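Local coordinates for protein GDNF family receptor alpha-3 (Homo sapiens, PDB 2GH0) that binds the growth factor artemin at the cell surface and thereby brings about autophosphorylation and activation of the RET receptor, at residues Leu18-Asp23 with Arg27-Tyr32; Glu34-Pro39 with Thr84-Cys89; Leu51-Lys56 with Gln63-Cys68. All coordinates share one frame; numbering follows the deposited sequence.

Interaction 1: residues Leu18-Asp23 with Arg27-Tyr32; sequences LCTLND and RLRKAY
D23 and R27 are joined by a backbone hydrogen bond, R27 N to D23 O at 3.2 Å, the i to i+4 bond of the first turn of helix 23-35. The N-H...O angle is 151°. Segment 18-23 runs from the last part of helix 11-20 through a turn to D23, the first residue of helix 23-35. Segment 27-32 is helical throughout. The chain turns at N22, which sits at the N-cap position of the second helix; its OD1 accepts the backbone N-H of C25. The CA atoms of C19 and R29 are 7.8 Å apart.

C19 and R29 make the main buried side-chain contact. SG of C19 rests alongside the aliphatic part of R29, 3.8 Å from R29 CB and 3.9 Å from R29 CD. SG stands anti to the backbone N of C19 (chi1 178°), which turns it to the second helix, where it is bonded to C25 SG. The R29 chain is extended from CG to NE and runs past the sulfur. Its guanidinium reaches T20, with NH1 3.6 Å from T20 OG1; the approach is oblique and too long to count as a bond. T20 OG1 is held instead by A16 O in its own helix. R29 NH2 has its strongest polar partner outside the two segments, in a salt bridge to an acidic side chain of another protein's chain. On the exposed side, CG of R27 lies 3.5 Å from D23 O. D23 OD1 forms a salt bridge with a basic side chain of that same partner chain.

The arrangement is two consecutive helices joined by a short N-capped turn and bridged by the C19-C25 disulfide. It belongs to the first, all-helical GDNF/GAS1 domain and forms part of the surface that the partner protein covers.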
loop_
_atom_site.group_PDB
_atom_site.type_symbol
_atom_site.label_atom_id
_atom_site.label_comp_id
_atom_site.label_asym_id
_atom_site.label_seq_id
_atom_site.Cartn_x
_atom_site.Cartn_y
_atom_site.Cartn_z
ATOM N N LEU C 18 9.311 -15.078 31.665
ATOM C CA LEU C 18 8.434 -16.271 31.606
ATOM C C LEU C 18 7.001 -15.901 31.341
ATOM O O LEU C 18 6.265 -16.584 30.643
ATOM C CB LEU C 18 8.458 -17.031 32.910
ATOM C CG LEU C 18 9.259 -18.249 33.222
ATOM C CD1 LEU C 18 8.715 -18.776 34.593
ATOM C CD2 LEU C 18 9.179 -19.322 32.094
ATOM N N CYS C 19 6.554 -14.797 31.917
ATOM C CA CYS C 19 5.205 -14.276 31.638
ATOM C C CYS C 19 5.088 -13.852 30.162
ATOM O O CYS C 19 4.097 -14.170 29.463
ATOM C CB CYS C 19 4.933 -13.065 32.598
ATOM S SG CYS C 19 3.287 -12.201 32.389
ATOM N N THR C 20 6.090 -13.116 29.675
ATOM C CA THR C 20 6.088 -12.632 28.285
ATOM C C THR C 20 6.030 -13.819 27.336
ATOM O O THR C 20 5.436 -13.750 26.220
ATOM C CB THR C 20 7.366 -11.802 28.027
ATOM O OG1 THR C 20 7.385 -10.659 28.918
ATOM C CG2 THR C 20 7.467 -11.371 26.590
ATOM N N LEU C 21 6.660 -14.921 27.745
ATOM C CA LEU C 21 6.660 -16.149 26.929
ATOM C C LEU C 21 5.288 -16.868 26.858
ATOM O O LEU C 21 5.066 -17.730 26.010
ATOM C CB LEU C 21 7.735 -17.116 27.447
ATOM C CG LEU C 21 9.173 -16.743 27.080
ATOM C CD1 LEU C 21 10.050 -17.727 27.856
ATOM C CD2 LEU C 21 9.426 -16.882 25.624
ATOM N N ASN C 22 4.374 -16.505 27.744
ATOM C CA ASN C 22 3.060 -17.155 27.799
ATOM C C ASN C 22 2.100 -16.153 27.202
ATOM O O ASN C 22 2.036 -15.039 27.693
ATOM C CB ASN C 22 2.670 -17.482 29.271
ATOM C CG ASN C 22 1.258 -18.043 29.387
ATOM O OD1 ASN C 22 0.320 -17.288 29.646
ATOM N ND2 ASN C 22 1.078 -19.373 29.095
ATOM N N ASP C 23 1.401 -16.538 26.147
ATOM C CA ASP C 23 0.561 -15.629 25.365
ATOM C C ASP C 23 -0.380 -14.864 26.259
ATOM O O ASP C 23 -0.429 -13.644 26.155
ATOM C CB ASP C 23 -0.253 -16.360 24.289
ATOM C CG ASP C 23 0.607 -17.129 23.317
ATOM O OD1 ASP C 23 1.850 -17.024 23.424
ATOM O OD2 ASP C 23 0.052 -17.861 22.461
ATOM N N ARG C 27 -0.193 -10.733 27.446
ATOM C CA ARG C 27 -1.186 -9.722 27.035
ATOM C C ARG C 27 -1.668 -8.965 28.281
ATOM O O ARG C 27 -1.876 -7.746 28.225
ATOM C CB ARG C 27 -2.340 -10.331 26.272
ATOM C CG ARG C 27 -1.931 -10.742 24.804
ATOM C CD ARG C 27 -2.857 -10.244 23.743
ATOM N NE ARG C 27 -2.599 -10.958 22.484
ATOM C CZ ARG C 27 -3.245 -10.741 21.354
ATOM N NH1 ARG C 27 -4.207 -9.823 21.301
ATOM N NH2 ARG C 27 -2.929 -11.442 20.272
ATOM N N LEU C 28 -1.856 -9.703 29.378
ATOM C CA LEU C 28 -2.387 -9.092 30.644
ATOM C C LEU C 28 -1.353 -8.166 31.305
ATOM O O LEU C 28 -1.708 -7.136 31.913
ATOM C CB LEU C 28 -2.823 -10.182 31.623
ATOM C CG LEU C 28 -4.013 -11.003 31.099
ATOM C CD1 LEU C 28 -4.063 -12.234 32.011
ATOM C CD2 LEU C 28 -5.303 -10.251 31.237
ATOM N N ARG C 29 -0.089 -8.563 31.241
ATOM C CA ARG C 29 1.011 -7.747 31.819
ATOM C C ARG C 29 1.172 -6.497 30.967
ATOM O O ARG C 29 1.314 -5.399 31.494
ATOM C CB ARG C 29 2.333 -8.536 31.815
ATOM C CG ARG C 29 3.512 -7.710 32.362
ATOM C CD ARG C 29 4.770 -8.620 32.576
ATOM N NE ARG C 29 5.968 -7.816 32.830
ATOM C CZ ARG C 29 6.782 -7.340 31.888
ATOM N NH1 ARG C 29 6.587 -7.588 30.599
ATOM N NH2 ARG C 29 7.840 -6.634 32.249
ATOM N N LYS C 30 1.136 -6.659 29.646
ATOM C CA LYS C 30 1.241 -5.520 28.730
ATOM C C LYS C 30 0.100 -4.518 28.974
ATOM O O LYS C 30 0.300 -3.298 28.868
ATOM C CB LYS C 30 1.218 -5.985 27.253
ATOM C CG LYS C 30 2.648 -6.295 26.712
ATOM C CD LYS C 30 2.770 -6.047 25.182
ATOM C CE LYS C 30 4.221 -5.775 24.677
ATOM N NZ LYS C 30 4.356 -6.392 23.115
ATOM N N ALA C 31 -1.102 -5.048 29.198
ATOM C CA ALA C 31 -2.274 -4.238 29.470
ATOM C C ALA C 31 -2.119 -3.341 30.709
ATOM O O ALA C 31 -2.415 -2.147 30.630
ATOM C CB ALA C 31 -3.521 -5.124 29.612
ATOM N N TYR C 32 -1.657 -3.880 31.853
ATOM C CA TYR C 32 -1.507 -2.998 33.004
ATOM C C TYR C 32 -0.265 -2.132 32.890
ATOM O O TYR C 32 -0.244 -1.014 33.402
ATOM C CB TYR C 32 -1.563 -3.747 34.363
ATOM C CG TYR C 32 -0.254 -4.372 34.889
ATOM C CD1 TYR C 32 -0.067 -5.753 34.907
ATOM C CD2 TYR C 32 0.780 -3.562 35.399
ATOM C CE1 TYR C 32 1.122 -6.312 35.418
ATOM C CE2 TYR C 32 1.939 -4.085 35.908
ATOM C CZ TYR C 32 2.112 -5.468 35.922
ATOM O OH TYR C 32 3.299 -6.010 36.420
#

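Interaction 2: residues Glu34-Pro39 with Thr84-Cys89; sequences EACSGP and TIAPNC
C36 and A86 meet methylene to methyl. Their CB atoms are 3.4 Å apart, tighter than usual van der Waals contact, and both CA-CB bonds point toward the opposite segment. C89 comes in beside this pair. Its CB lies 3.4 Å from C36 O and 4.3 Å from C36 CB, so it packs on the peptide group as well as on the side chain. SG of C89 stands anti to its backbone N (chi1 177°) and lies 4.0 Å from C36 CA. The C36 sulfur takes another direction, anti to its own carbonyl carbon (chi1 -60°), toward helix 43-56.

Each cysteine belongs to a different disulfide: C36 pairs with C46, and C89 with C41. Two crosslinks thus lie close together in this cysteine-rich GDNF/GAS1 domain, where the chain leaving helix 23-35 meets the start of helix 87-90. A86 is the N-cap residue of that short helix. Its O accepts C89 N at 3.0 Å; A86 and C89 both turn their CB toward the segment of C36. An aromatic side chain of the other protein's chain also packs on A86.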
loop_
_atom_site.group_PDB
_atom_site.type_symbol
_atom_site.label_atom_id
_atom_site.label_comp_id
_atom_site.label_asym_id
_atom_site.label_seq_id
_atom_site.Cartn_x
_atom_site.Cartn_y
_atom_site.Cartn_z
ATOM N N GLU C 34 0.815 -0.750 30.263
ATOM C CA GLU C 34 0.350 0.403 29.474
ATOM C C GLU C 34 -0.504 1.369 30.305
ATOM O O GLU C 34 -0.326 2.598 30.201
ATOM C CB GLU C 34 -0.465 -0.045 28.254
ATOM C CG GLU C 34 -0.963 1.108 27.385
ATOM C CD GLU C 34 -1.563 0.658 26.064
ATOM O OE1 GLU C 34 -1.872 -0.547 25.899
ATOM O OE2 GLU C 34 -1.755 1.536 25.187
ATOM N N ALA C 35 -1.464 0.814 31.030
ATOM C CA ALA C 35 -2.384 1.593 31.904
ATOM C C ALA C 35 -1.680 2.327 33.066
ATOM O O ALA C 35 -2.139 3.357 33.517
ATOM C CB ALA C 35 -3.486 0.714 32.420
ATOM N N CYS C 36 -0.517 1.831 33.459
ATOM C CA CYS C 36 0.169 2.283 34.636
ATOM C C CYS C 36 1.435 3.088 34.340
ATOM O O CYS C 36 2.116 3.515 35.275
ATOM C CB CYS C 36 0.509 1.090 35.512
ATOM S SG CYS C 36 -0.891 0.111 36.096
ATOM N N SER C 37 1.742 3.300 33.061
ATOM C CA SER C 37 2.910 4.066 32.625
ATOM C C SER C 37 2.734 5.591 32.667
ATOM O O SER C 37 1.650 6.137 32.405
ATOM C CB SER C 37 3.263 3.727 31.146
ATOM O OG SER C 37 3.657 2.376 31.046
ATOM N N GLY C 38 3.858 6.253 32.940
ATOM C CA GLY C 38 4.121 7.619 32.401
ATOM C C GLY C 38 3.855 8.561 33.527
ATOM O O GLY C 38 3.263 8.135 34.533
ATOM N N PRO C 39 4.281 9.837 33.393
ATOM C CA PRO C 39 3.933 10.745 34.469
ATOM C C PRO C 39 2.416 10.941 34.473
ATOM O O PRO C 39 1.845 11.338 35.495
ATOM C CB PRO C 39 4.648 12.054 34.075
ATOM C CG PRO C 39 4.853 11.962 32.605
ATOM C CD PRO C 39 5.039 10.506 32.313
ATOM N N THR C 84 7.237 -3.516 40.105
ATOM C CA THR C 84 6.501 -4.402 39.228
ATOM C C THR C 84 5.027 -4.051 39.076
ATOM O O THR C 84 4.516 -4.131 37.948
ATOM C CB THR C 84 6.770 -5.886 39.565
ATOM O OG1 THR C 84 8.122 -6.170 39.225
ATOM C CG2 THR C 84 5.842 -6.824 38.797
ATOM N N ILE C 85 4.337 -3.653 40.169
ATOM C CA ILE C 85 2.932 -3.238 40.071
ATOM C C ILE C 85 2.751 -1.745 39.786
ATOM O O ILE C 85 1.647 -1.207 39.928
ATOM C CB ILE C 85 2.055 -3.646 41.354
ATOM C CG1 ILE C 85 2.531 -3.019 42.701
ATOM C CG2 ILE C 85 1.918 -5.182 41.482
ATOM C CD1 ILE C 85 1.602 -3.236 43.806
ATOM N N ALA C 86 3.837 -1.067 39.407
ATOM C CA ALA C 86 3.790 0.392 39.110
ATOM C C ALA C 86 3.193 1.215 40.299
ATOM O O ALA C 86 2.181 1.904 40.120
ATOM C CB ALA C 86 2.979 0.645 37.814
ATOM N N PRO C 87 3.828 1.173 41.495
ATOM C CA PRO C 87 3.237 1.834 42.704
ATOM C C PRO C 87 3.135 3.383 42.562
ATOM O O PRO C 87 2.201 4.044 43.119
ATOM C CB PRO C 87 4.191 1.404 43.862
ATOM C CG PRO C 87 5.545 1.075 43.155
ATOM C CD PRO C 87 5.126 0.520 41.784
ATOM N N ASN C 88 4.058 3.972 41.794
ATOM C CA ASN C 88 4.007 5.438 41.544
ATOM C C ASN C 88 2.739 5.844 40.806
ATOM O O ASN C 88 2.355 6.994 40.826
ATOM C CB ASN C 88 5.252 5.898 40.779
ATOM C CG ASN C 88 6.523 5.815 41.645
ATOM O OD1 ASN C 88 6.474 6.064 42.848
ATOM N ND2 ASN C 88 7.650 5.476 41.034
ATOM N N CYS C 89 2.111 4.883 40.130
ATOM C CA CYS C 89 0.823 5.114 39.552
ATOM C C CYS C 89 -0.318 4.594 40.401
ATOM O O CYS C 89 -1.331 5.290 40.531
ATOM C CB CYS C 89 0.697 4.485 38.163
ATOM S SG CYS C 89 -0.998 4.729 37.533
#

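Interaction 3: residues Leu51-Lys56 with Gln63-Cys68; sequences LTFFEK and QGLLLC
This contact is part of the hydrophobic core of the first GDNF/GAS1 domain, on the side where helix 135-143 of the second packs. Helix 43-56 faces helix 59-66 here. F53 and F54 come from the former, L65 and L66 from the latter. They meet as two pairs. F53 reaches L65 with the far end of its ring: CZ is 3.6 Å from L65 CD2, and CE2 is 3.7 Å from the same methyl. The two side chains approach at a slant. F54 meets L66 with CZ alone, 4.0 Å from L66 CD2, and the side chains cross at about a right angle. In both leucines it is the CD2 branch that makes the contact.

The two phenylalanines leave the helix differently. CG of F53 stands anti to the backbone N (chi1 175°), and its CA-CB bond points at helix 59-66. CG of F54 is anti to the carbonyl carbon instead (chi1 -69°), and this brings its ring tip round to L66. The edge of F53 stands over the face of F54, with F53 CD2 3.6 Å above the F54 ring centre, so the two rings brace each other. Y32 packs edge-to-face with F53, while L143 of the second domain touches both F54 and L66.

The CA atoms of F54 and Q63 are 9.0 Å apart. Helix 59-66 ends here: L67 leaves helical geometry and centres an inverse gamma turn, which leads into C68 and its disulfide with C12. This is the packing of two successive helices in the core of the disulfide-rich, helical GDNF/GAS1 fold.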
loop_
_atom_site.group_PDB
_atom_site.type_symbol
_atom_site.label_atom_id
_atom_site.label_comp_id
_atom_site.label_asym_id
_atom_site.label_seq_id
_atom_site.Cartn_x
_atom_site.Cartn_y
_atom_site.Cartn_z
ATOM N N LEU C 51 -6.120 -5.448 38.710
ATOM C CA LEU C 51 -7.102 -6.397 39.214
ATOM C C LEU C 51 -7.339 -7.504 38.201
ATOM O O LEU C 51 -7.374 -8.699 38.557
ATOM C CB LEU C 51 -8.418 -5.692 39.532
ATOM C CG LEU C 51 -8.443 -4.925 40.880
ATOM C CD1 LEU C 51 -9.662 -4.042 40.862
ATOM C CD2 LEU C 51 -8.472 -5.859 42.076
ATOM N N THR C 52 -7.480 -7.117 36.949
ATOM C CA THR C 52 -7.689 -8.105 35.853
ATOM C C THR C 52 -6.497 -9.015 35.733
ATOM O O THR C 52 -6.653 -10.231 35.539
ATOM C CB THR C 52 -7.886 -7.385 34.550
ATOM O OG1 THR C 52 -9.075 -6.597 34.694
ATOM C CG2 THR C 52 -8.048 -8.358 33.395
ATOM N N PHE C 53 -5.302 -8.447 35.865
ATOM C CA PHE C 53 -4.098 -9.262 35.690
ATOM C C PHE C 53 -4.091 -10.401 36.708
ATOM O O PHE C 53 -3.841 -11.519 36.360
ATOM C CB PHE C 53 -2.778 -8.442 35.860
ATOM C CG PHE C 53 -1.541 -9.322 35.797
ATOM C CD1 PHE C 53 -1.048 -9.713 34.571
ATOM C CD2 PHE C 53 -0.936 -9.805 36.976
ATOM C CE1 PHE C 53 0.069 -10.555 34.455
ATOM C CE2 PHE C 53 0.184 -10.662 36.920
ATOM C CZ PHE C 53 0.680 -11.046 35.628
ATOM N N PHE C 54 -4.282 -10.113 37.997
ATOM C CA PHE C 54 -4.217 -11.181 38.985
ATOM C C PHE C 54 -5.449 -12.112 38.907
ATOM O O PHE C 54 -5.387 -13.277 39.292
ATOM C CB PHE C 54 -3.999 -10.578 40.400
ATOM C CG PHE C 54 -2.666 -9.997 40.539
ATOM C CD1 PHE C 54 -2.453 -8.636 40.400
ATOM C CD2 PHE C 54 -1.580 -10.860 40.683
ATOM C CE1 PHE C 54 -1.157 -8.131 40.462
ATOM C CE2 PHE C 54 -0.291 -10.388 40.744
ATOM C CZ PHE C 54 -0.054 -9.039 40.605
ATOM N N GLU C 55 -6.557 -11.580 38.456
ATOM C CA GLU C 55 -7.717 -12.377 38.231
ATOM C C GLU C 55 -7.570 -13.416 37.094
ATOM O O GLU C 55 -8.064 -14.554 37.226
ATOM C CB GLU C 55 -8.874 -11.459 37.918
ATOM C CG GLU C 55 -10.102 -12.148 37.752
ATOM C CD GLU C 55 -11.268 -11.180 37.729
ATOM O OE1 GLU C 55 -11.033 -9.924 37.721
ATOM O OE2 GLU C 55 -12.425 -11.689 37.730
ATOM N N LYS C 56 -6.924 -13.002 35.998
ATOM C CA LYS C 56 -6.917 -13.771 34.758
ATOM C C LYS C 56 -5.627 -14.572 34.510
ATOM O O LYS C 56 -5.678 -15.633 33.892
ATOM C CB LYS C 56 -7.267 -12.877 33.552
ATOM C CG LYS C 56 -8.694 -12.259 33.628
ATOM C CD LYS C 56 -9.766 -13.299 33.773
ATOM C CE LYS C 56 -11.175 -12.679 34.068
ATOM N NZ LYS C 56 -12.209 -13.690 33.668
ATOM N N GLN C 63 2.419 -15.187 40.488
ATOM C CA GLN C 63 3.303 -15.254 41.690
ATOM C C GLN C 63 4.765 -15.250 41.338
ATOM O O GLN C 63 5.570 -14.709 42.076
ATOM C CB GLN C 63 2.935 -16.549 42.463
ATOM C CG GLN C 63 1.479 -16.278 43.051
ATOM C CD GLN C 63 0.882 -17.426 43.788
ATOM O OE1 GLN C 63 1.572 -18.387 44.102
ATOM N NE2 GLN C 63 -0.414 -17.326 44.086
ATOM N N GLY C 64 5.118 -15.791 40.183
ATOM C CA GLY C 64 6.509 -15.718 39.706
ATOM C C GLY C 64 6.888 -14.259 39.418
ATOM O O GLY C 64 8.011 -13.812 39.746
ATOM N N LEU C 65 5.967 -13.558 38.794
ATOM C CA LEU C 65 6.207 -12.179 38.375
ATOM C C LEU C 65 6.505 -11.296 39.630
ATOM O O LEU C 65 7.437 -10.457 39.693
ATOM C CB LEU C 65 4.937 -11.667 37.670
ATOM C CG LEU C 65 5.078 -10.213 37.185
ATOM C CD1 LEU C 65 6.168 -10.084 36.111
ATOM C CD2 LEU C 65 3.752 -9.559 36.720
ATOM N N LEU C 66 5.655 -11.443 40.622
ATOM C CA LEU C 66 5.741 -10.535 41.785
ATOM C C LEU C 66 6.560 -11.051 42.941
ATOM O O LEU C 66 7.324 -10.254 43.567
ATOM C CB LEU C 66 4.305 -10.237 42.215
ATOM C CG LEU C 66 4.169 -9.132 43.297
ATOM C CD1 LEU C 66 4.818 -7.873 42.864
ATOM C CD2 LEU C 66 2.639 -8.884 43.569
ATOM N N LEU C 67 6.491 -12.358 43.225
ATOM C CA LEU C 67 7.143 -12.969 44.421
ATOM C C LEU C 67 8.432 -13.561 44.006
ATOM O O LEU C 67 8.731 -14.698 44.287
ATOM C CB LEU C 67 6.258 -13.996 45.143
ATOM C CG LEU C 67 4.849 -13.467 45.489
ATOM C CD1 LEU C 67 3.920 -14.486 46.181
ATOM C CD2 LEU C 67 4.908 -12.172 46.301
ATOM N N CYS C 68 9.250 -12.723 43.376
ATOM C CA CYS C 68 10.490 -13.228 42.747
ATOM C C CYS C 68 11.647 -12.968 43.694
ATOM O O CYS C 68 11.668 -11.920 44.467
ATOM C CB CYS C 68 10.693 -12.591 41.353
ATOM S SG CYS C 68 10.607 -10.771 41.367
#

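In the fold
From the N terminus, interaction 1 closes before the other two open. It closes the short turn between helix 11-20 and helix 23-35. Interaction 2 opens at the end of helix 23-35 and closes a long, mostly helical loop at helix 87-90. Interaction 3 is nested inside that loop and joins helix 43-56 to helix 59-66. All three lie in the first of the two GDNF/GAS1 domains of this fragment of the receptor. Y32 links interactions 1 and 2 through a probable hydrogen bond from its OH to T84 O (2.7 Å). Interactions 1 and 3 share packing of L28 on F53 and K56. T84 on L65 and I85 on L66 connect interactions 2 and 3.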